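Local coordinates for tyrosyl-tRNA synthetase (Pyrococcus horikoshii, PDB 2CYC), which probably catalyses the attachment of tyrosine to its cognate tRNA, first activating the amino acid with ATP to form tyrosyl-adenylate, at residues C279-L290 with F329-K340. Residues are numbered along the deposited sequence; the frame is centred on the assembly and turned at random.
Sequences CPAREVRYNPVL and FAEGKLHPLDLK
Phe329, in the last turn of helix 322-330, pushes its ring into the loop 279-287, a compact instance of an aromatic side chain closed in by backbone as much as by hydrocarbon. With CG anti to its own backbone N (chi1 -169°), the ring turns its outer edge into the type II turn from Pro280 to Glu283, where CE2 lies 3.3 Å from Pro280 O, near the ring plane. Leu290 covers one face, its CD2 offset toward the rim, and its CD1 comes 3.8 Å from Phe329 CD2, while a water rests above the centre of the opposite face. Obliquely placed, Cys279 SG makes a sulfur-aromatic contact 4.8 Å from the centroid of the Phe329 ring, and also touches Pro336 CB at the start of helix 336-350. Beyond the ring, Leu339 CD2 meets Leu290 CD2 and Val289 CG1, so that the start of helix 288-297 packs against helix 336-350. An alanine in place of Phe329 is likely to leave a gap between Leu290 and the turn and deprive Cys279 of its aromatic neighbour.

The outer side, where Arg282 and Gly332 are exposed to solvent, is looser. Arg282 extends over the Schellman motif that ends helix 322-330, touching it without a hydrogen bond; its NE passes 3.4 Å from Gly332 CA, and Glu331 O stands over one face of the guanidinium. Gly332 has positive phi, which by itself favours glycine.

No direct hydrogen bond joins the two segments. Instead the water accepts from Arg282 N and donates to Phe329 O (2.7 Å) and Leu334 O, supplemented by a CA-H...O contact from Arg282 CA to Phe329 O. Away from the tyrosine pocket, the three helix ends are thus held together by apolar burial, with one water linking Arg282 N to the carbonyls of Phe329 and Leu334.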
loop_
_atom_site.group_PDB
_atom_site.type_symbol
_atom_site.label_atom_id
_atom_site.label_comp_id
_atom_site.label_asym_id
_atom_site.label_seq_id
_atom_site.Cartn_x
_atom_site.Cartn_y
_atom_site.Cartn_z
ATOM N N CYS A 279 25.455 6.723 35.143
ATOM C CA CYS A 279 25.110 5.890 36.292
ATOM C C CYS A 279 25.354 6.690 37.573
ATOM O O CYS A 279 26.316 6.430 38.308
ATOM C CB CYS A 279 25.983 4.633 36.278
ATOM S SG CYS A 279 25.685 3.433 37.602
ATOM N N PRO A 280 24.487 7.681 37.849
ATOM C CA PRO A 280 24.590 8.539 39.036
ATOM C C PRO A 280 24.502 7.738 40.314
ATOM O O PRO A 280 23.655 6.854 40.448
ATOM C CB PRO A 280 23.399 9.491 38.896
ATOM C CG PRO A 280 23.134 9.505 37.430
ATOM C CD PRO A 280 23.323 8.060 37.033
ATOM N N ALA A 281 25.374 8.057 41.260
ATOM C CA ALA A 281 25.380 7.363 42.537
ATOM C C ALA A 281 23.993 7.442 43.176
ATOM O O ALA A 281 23.364 8.507 43.194
ATOM C CB ALA A 281 26.433 7.987 43.465
ATOM N N ARG A 282 23.527 6.305 43.689
ATOM C CA ARG A 282 22.225 6.181 44.353
ATOM C C ARG A 282 20.996 6.397 43.474
ATOM O O ARG A 282 19.870 6.201 43.931
ATOM C CB ARG A 282 22.142 7.125 45.558
ATOM C CG ARG A 282 23.253 6.934 46.567
ATOM C CD ARG A 282 22.918 7.603 47.887
ATOM N NE ARG A 282 23.989 7.416 48.858
ATOM C CZ ARG A 282 23.893 7.708 50.152
ATOM N NH1 ARG A 282 22.763 8.206 50.642
ATOM N NH2 ARG A 282 24.932 7.509 50.955
ATOM N N GLU A 283 21.194 6.802 42.222
ATOM C CA GLU A 283 20.062 7.021 41.323
ATOM C C GLU A 283 19.521 5.674 40.844
ATOM O O GLU A 283 20.259 4.877 40.261
ATOM C CB GLU A 283 20.502 7.871 40.127
ATOM C CG GLU A 283 19.427 8.118 39.065
ATOM C CD GLU A 283 18.151 8.743 39.617
ATOM O OE1 GLU A 283 18.232 9.610 40.509
ATOM O OE2 GLU A 283 17.058 8.375 39.140
ATOM N N VAL A 284 18.242 5.414 41.103
ATOM C CA VAL A 284 17.626 4.157 40.688
ATOM C C VAL A 284 16.414 4.335 39.782
ATOM O O VAL A 284 15.867 3.350 39.299
ATOM C CB VAL A 284 17.193 3.293 41.898
ATOM C CG1 VAL A 284 18.408 2.909 42.732
ATOM C CG2 VAL A 284 16.163 4.046 42.739
ATOM N N ARG A 285 15.994 5.577 39.556
ATOM C CA ARG A 285 14.845 5.859 38.689
ATOM C C ARG A 285 15.258 5.802 37.210
ATOM O O ARG A 285 14.624 5.126 36.400
ATOM C CB ARG A 285 14.274 7.240 39.014
ATOM C CG ARG A 285 13.223 7.747 38.036
ATOM C CD ARG A 285 13.027 9.253 38.212
ATOM N NE ARG A 285 12.102 9.843 37.246
ATOM C CZ ARG A 285 10.793 9.610 37.221
ATOM N NH1 ARG A 285 10.036 10.196 36.304
ATOM N NH2 ARG A 285 10.242 8.792 38.112
ATOM N N TYR A 286 16.311 6.534 36.862
ATOM C CA TYR A 286 16.818 6.534 35.495
ATOM C C TYR A 286 18.304 6.220 35.606
ATOM O O TYR A 286 19.112 7.069 35.992
ATOM C CB TYR A 286 16.595 7.889 34.811
ATOM C CG TYR A 286 16.995 7.843 33.360
ATOM C CD1 TYR A 286 18.336 7.879 32.992
ATOM C CD2 TYR A 286 16.042 7.665 32.357
ATOM C CE1 TYR A 286 18.728 7.729 31.671
ATOM C CE2 TYR A 286 16.425 7.514 31.021
ATOM C CZ TYR A 286 17.770 7.545 30.689
ATOM O OH TYR A 286 18.171 7.377 29.386
ATOM N N ASN A 287 18.658 4.992 35.253
ATOM C CA ASN A 287 20.035 4.543 35.325
ATOM C C ASN A 287 20.249 3.437 34.292
ATOM O O ASN A 287 19.865 2.285 34.510
ATOM C CB ASN A 287 20.278 4.022 36.748
ATOM C CG ASN A 287 21.734 3.715 37.032
ATOM O OD1 ASN A 287 22.210 3.923 38.156
ATOM N ND2 ASN A 287 22.443 3.202 36.036
ATOM N N PRO A 288 20.860 3.778 33.149
ATOM C CA PRO A 288 21.109 2.791 32.095
ATOM C C PRO A 288 21.859 1.558 32.588
ATOM O O PRO A 288 21.565 0.431 32.177
ATOM C CB PRO A 288 21.904 3.586 31.064
ATOM C CG PRO A 288 21.339 4.980 31.232
ATOM C CD PRO A 288 21.285 5.124 32.725
ATOM N N VAL A 289 22.819 1.766 33.482
ATOM C CA VAL A 289 23.583 0.648 33.988
ATOM C C VAL A 289 22.725 -0.314 34.805
ATOM O O VAL A 289 22.813 -1.531 34.612
ATOM C CB VAL A 289 24.786 1.109 34.837
ATOM C CG1 VAL A 289 25.510 -0.112 35.394
ATOM C CG2 VAL A 289 25.742 1.943 33.980
ATOM N N LEU A 290 21.907 0.214 35.715
ATOM C CA LEU A 290 21.051 -0.654 36.525
ATOM C C LEU A 290 20.032 -1.340 35.609
ATOM O O LEU A 290 19.611 -2.466 35.873
ATOM C CB LEU A 290 20.315 0.147 37.616
ATOM C CG LEU A 290 21.102 0.643 38.842
ATOM C CD1 LEU A 290 20.173 1.482 39.726
ATOM C CD2 LEU A 290 21.659 -0.550 39.635
ATOM N N PHE A 329 22.532 -0.151 46.110
ATOM C CA PHE A 329 22.937 0.982 45.284
ATOM C C PHE A 329 22.229 2.248 45.759
ATOM O O PHE A 329 22.850 3.302 45.914
ATOM C CB PHE A 329 22.604 0.728 43.804
ATOM C CG PHE A 329 23.228 1.729 42.861
ATOM C CD1 PHE A 329 24.546 1.570 42.425
ATOM C CD2 PHE A 329 22.518 2.855 42.448
ATOM C CE1 PHE A 329 25.150 2.518 41.594
ATOM C CE2 PHE A 329 23.107 3.812 41.621
ATOM C CZ PHE A 329 24.430 3.644 41.192
ATOM N N ALA A 330 20.926 2.141 45.991
ATOM C CA ALA A 330 20.141 3.282 46.445
ATOM C C ALA A 330 20.675 3.811 47.771
ATOM O O ALA A 330 20.684 5.021 48.004
ATOM C CB ALA A 330 18.674 2.888 46.596
ATOM N N GLU A 331 21.126 2.901 48.631
ATOM C CA GLU A 331 21.661 3.277 49.937
ATOM C C GLU A 331 23.133 3.695 49.913
ATOM O O GLU A 331 23.733 3.905 50.961
ATOM C CB GLU A 331 21.467 2.124 50.927
ATOM C CG GLU A 331 19.999 1.831 51.220
ATOM C CD GLU A 331 19.787 0.569 52.040
ATOM O OE1 GLU A 331 18.616 0.265 52.352
ATOM O OE2 GLU A 331 20.776 -0.120 52.367
ATOM N N GLY A 332 23.715 3.813 48.723
ATOM C CA GLY A 332 25.109 4.213 48.622
ATOM C C GLY A 332 26.103 3.189 49.140
ATOM O O GLY A 332 27.235 3.527 49.469
ATOM N N LYS A 333 25.691 1.931 49.225
ATOM C CA LYS A 333 26.596 0.887 49.688
ATOM C C LYS A 333 27.325 0.232 48.506
ATOM O O LYS A 333 28.331 -0.460 48.680
ATOM C CB LYS A 333 25.817 -0.147 50.503
ATOM C CG LYS A 333 25.288 0.435 51.811
ATOM C CD LYS A 333 24.297 -0.485 52.500
ATOM C CE LYS A 333 23.722 0.190 53.742
ATOM N NZ LYS A 333 22.833 -0.718 54.516
ATOM N N LEU A 334 26.813 0.468 47.302
ATOM C CA LEU A 334 27.422 -0.060 46.076
ATOM C C LEU A 334 27.654 1.154 45.187
ATOM O O LEU A 334 26.702 1.793 44.736
ATOM C CB LEU A 334 26.484 -1.044 45.372
ATOM C CG LEU A 334 26.934 -1.504 43.983
ATOM C CD1 LEU A 334 28.281 -2.217 44.092
ATOM C CD2 LEU A 334 25.867 -2.414 43.368
ATOM N N HIS A 335 28.914 1.474 44.934
ATOM C CA HIS A 335 29.233 2.652 44.133
ATOM C C HIS A 335 29.356 2.376 42.630
ATOM O O HIS A 335 29.830 1.324 42.219
ATOM C CB HIS A 335 30.523 3.279 44.672
ATOM C CG HIS A 335 30.785 4.663 44.170
ATOM N ND1 HIS A 335 31.242 4.919 42.894
ATOM C CD2 HIS A 335 30.626 5.871 44.763
ATOM C CE1 HIS A 335 31.350 6.226 42.722
ATOM N NE2 HIS A 335 30.982 6.825 43.841
ATOM N N PRO A 336 28.925 3.333 41.794
ATOM C CA PRO A 336 28.994 3.194 40.337
ATOM C C PRO A 336 30.357 2.717 39.830
ATOM O O PRO A 336 30.423 1.960 38.865
ATOM C CB PRO A 336 28.657 4.593 39.850
ATOM C CG PRO A 336 27.649 5.039 40.851
ATOM C CD PRO A 336 28.264 4.596 42.165
ATOM N N LEU A 337 31.442 3.155 40.470
ATOM C CA LEU A 337 32.779 2.736 40.039
ATOM C C LEU A 337 32.907 1.212 40.029
ATOM O O LEU A 337 33.398 0.624 39.067
ATOM C CB LEU A 337 33.864 3.311 40.963
ATOM C CG LEU A 337 34.209 4.805 40.863
ATOM C CD1 LEU A 337 35.062 5.192 42.051
ATOM C CD2 LEU A 337 34.949 5.094 39.558
ATOM N N ASP A 338 32.463 0.576 41.105
ATOM C CA ASP A 338 32.563 -0.874 41.212
ATOM C C ASP A 338 31.502 -1.602 40.389
ATOM O O ASP A 338 31.799 -2.610 39.752
ATOM C CB ASP A 338 32.499 -1.276 42.683
ATOM C CG ASP A 338 33.557 -0.558 43.517
ATOM O OD1 ASP A 338 34.748 -0.638 43.149
ATOM O OD2 ASP A 338 33.205 0.089 44.526
ATOM N N LEU A 339 30.275 -1.089 40.391
ATOM C CA LEU A 339 29.201 -1.705 39.610
ATOM C C LEU A 339 29.559 -1.708 38.117
ATOM O O LEU A 339 29.457 -2.740 37.447
ATOM C CB LEU A 339 27.881 -0.956 39.814
ATOM C CG LEU A 339 26.702 -1.483 38.977
ATOM C CD1 LEU A 339 26.449 -2.973 39.278
ATOM C CD2 LEU A 339 25.471 -0.655 39.285
ATOM N N LYS A 340 29.989 -0.555 37.602
ATOM C CA LYS A 340 30.366 -0.448 36.190
ATOM C C LYS A 340 31.430 -1.474 35.793
ATOM O O LYS A 340 31.330 -2.118 34.747
ATOM C CB LYS A 340 30.904 0.949 35.871
ATOM C CG LYS A 340 29.873 2.049 35.711
ATOM C CD LYS A 340 30.615 3.338 35.366
ATOM C CE LYS A 340 29.687 4.511 35.194
ATOM N NZ LYS A 340 30.438 5.693 34.691
HETATM O O HOH W 1 25.258 3.948 44.796
#